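Local coordinates for hypothetical shikimate 5-dehydrogenase-like protein HI0607 (Haemophilus influenzae, PDB 1NPY) that catalyses the NADP(+)-dependent oxidation of shikimate to 3-dehydroshikimate in vitro, though with low activity that leaves its biological substrate uncertain, at residues L179-S184 / D211-P216. Sequence-based numbering, arbitrary orientation.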
loop_
_atom_site.group_PDB
_atom_site.type_symbol
_atom_site.label_atom_id
_atom_site.label_comp_id
_atom_site.label_asym_id
_atom_site.label_seq_id
_atom_site.Cartn_x
_atom_site.Cartn_y
_atom_site.Cartn_z
ATOM N N LEU A 179 9.502 -5.006 -13.593
ATOM C CA LEU A 179 10.408 -4.640 -12.513
ATOM C C LEU A 179 9.672 -3.856 -11.439
ATOM O O LEU A 179 9.022 -2.854 -11.733
ATOM C CB LEU A 179 11.548 -3.775 -13.043
ATOM C CG LEU A 179 12.216 -4.376 -14.280
ATOM C CD1 LEU A 179 13.285 -3.390 -14.737
ATOM C CD2 LEU A 179 12.870 -5.709 -13.968
ATOM N N VAL A 180 9.721 -4.346 -10.206
ATOM C CA VAL A 180 9.023 -3.683 -9.115
ATOM C C VAL A 180 10.039 -3.261 -8.061
ATOM O O VAL A 180 10.809 -4.079 -7.552
ATOM C CB VAL A 180 7.959 -4.585 -8.428
ATOM C CG1 VAL A 180 7.097 -3.784 -7.496
ATOM C CG2 VAL A 180 7.129 -5.363 -9.419
ATOM N N ASN A 181 10.005 -1.988 -7.683
ATOM C CA ASN A 181 10.865 -1.502 -6.618
ATOM C C ASN A 181 10.039 -1.353 -5.337
ATOM O O ASN A 181 9.027 -0.627 -5.322
ATOM C CB ASN A 181 11.483 -0.142 -6.931
ATOM C CG ASN A 181 12.295 0.382 -5.753
ATOM O OD1 ASN A 181 13.155 -0.333 -5.249
ATOM N ND2 ASN A 181 12.034 1.595 -5.316
ATOM N N VAL A 182 10.489 -2.057 -4.300
ATOM C CA VAL A 182 9.955 -1.941 -2.952
ATOM C C VAL A 182 11.052 -1.604 -1.925
ATOM O O VAL A 182 10.915 -1.837 -0.719
ATOM C CB VAL A 182 9.175 -3.195 -2.494
ATOM C CG1 VAL A 182 7.954 -3.407 -3.362
ATOM C CG2 VAL A 182 10.034 -4.467 -2.438
ATOM N N THR A 183 12.135 -1.012 -2.403
ATOM C CA THR A 183 13.187 -0.492 -1.526
ATOM C C THR A 183 12.956 0.993 -1.279
ATOM O O THR A 183 12.102 1.624 -1.919
ATOM C CB THR A 183 14.609 -0.615 -2.142
ATOM O OG1 THR A 183 14.728 0.213 -3.308
ATOM C CG2 THR A 183 15.010 -2.007 -2.611
ATOM N N SER A 184 13.760 1.577 -0.388
ATOM C CA SER A 184 13.852 3.026 -0.250
ATOM C C SER A 184 14.637 3.763 -1.345
ATOM O O SER A 184 14.813 4.981 -1.256
ATOM C CB SER A 184 14.462 3.354 1.111
ATOM O OG SER A 184 15.732 2.732 1.156
ATOM N N ASP A 211 7.106 1.288 -9.354
ATOM C CA ASP A 211 7.895 1.784 -8.228
ATOM C C ASP A 211 6.882 2.113 -7.150
ATOM O O ASP A 211 6.043 3.006 -7.308
ATOM C CB ASP A 211 8.677 3.037 -8.607
ATOM C CG ASP A 211 9.816 3.351 -7.659
ATOM O OD1 ASP A 211 9.834 2.850 -6.509
ATOM O OD2 ASP A 211 10.742 4.118 -8.014
ATOM N N VAL A 212 7.032 1.462 -6.007
ATOM C CA VAL A 212 6.165 1.738 -4.874
ATOM C C VAL A 212 6.548 3.023 -4.145
ATOM O O VAL A 212 5.755 3.601 -3.408
ATOM C CB VAL A 212 6.089 0.515 -3.946
ATOM C CG1 VAL A 212 5.130 0.766 -2.810
ATOM C CG2 VAL A 212 5.603 -0.707 -4.710
ATOM N N VAL A 213 7.741 3.555 -4.390
ATOM C CA VAL A 213 8.091 4.870 -3.854
ATOM C C VAL A 213 7.138 5.917 -4.427
ATOM O O VAL A 213 6.896 5.947 -5.633
ATOM C CB VAL A 213 9.530 5.279 -4.229
ATOM C CG1 VAL A 213 9.757 6.723 -3.852
ATOM C CG2 VAL A 213 10.515 4.362 -3.547
ATOM N N ALA A 214 6.575 6.738 -3.549
ATOM C CA ALA A 214 5.538 7.694 -3.926
ATOM C C ALA A 214 6.005 9.144 -3.978
ATOM O O ALA A 214 5.376 9.933 -4.675
ATOM C CB ALA A 214 4.352 7.556 -2.996
ATOM N N MET A 215 7.105 9.477 -3.304
ATOM C CA MET A 215 7.635 10.838 -3.289
ATOM C C MET A 215 9.137 10.748 -3.543
ATOM O O MET A 215 9.873 10.179 -2.725
ATOM C CB MET A 215 7.371 11.495 -1.933
ATOM C CG MET A 215 7.948 12.894 -1.785
ATOM S SD MET A 215 7.210 14.124 -2.893
ATOM C CE MET A 215 5.877 14.661 -1.818
ATOM N N PRO A 216 9.599 11.268 -4.673
ATOM C CA PRO A 216 8.781 11.871 -5.733
ATOM C C PRO A 216 8.125 10.785 -6.576
ATOM O O PRO A 216 8.585 9.653 -6.505
ATOM C CB PRO A 216 9.837 12.570 -6.596
ATOM C CG PRO A 216 11.018 11.627 -6.505
ATOM C CD PRO A 216 11.022 11.208 -5.053
#
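D211 OD1 is gripped from both faces of its carboxylate: N181 ND2 donates across the contact at 2.8 Å, and V213 N closes an Asx turn onto D211 OD1 at 3.1 Å. The bond from N181 is nearly straight and lies in its amide plane, yet it meets the carboxylate from above, the two flat groups being turned 74° apart. Both side chains run the same way from adjacent parallel strands, each with CG anti to the backbone N (chi1 176° for N181, -162° for D211). The other carboxylate oxygen, D211 OD2, is hydrogen-bonded to T219 OG1. N181 forms an Asx turn of its own: its OD1 takes T183 OG1 at 2.6 Å on an in-plane lone pair and T183 N from above the plane, which should fix the amide's rotation, with ND2 toward the aspartate. V212 N also donates to N181 O at 3.0 Å, continuing the parallel pairing of N181 with D211. V213 CG2 lies 3.6 Å from N181 ND2 and similarly close to T183 O, while V212 CG2 packs against V182 CG1 at 3.8 Å. V182 also touches A131 and V134 of helix 131-140, and V212 reaches M130; M130 and S184 are both probable NADP(+)-site residues, as in relatives. Paired Asx turns thus shape the carboxyl ends of strands 178-181 and 208-211, the edge where a Rossmann-type parallel sheet receives its dinucleotide.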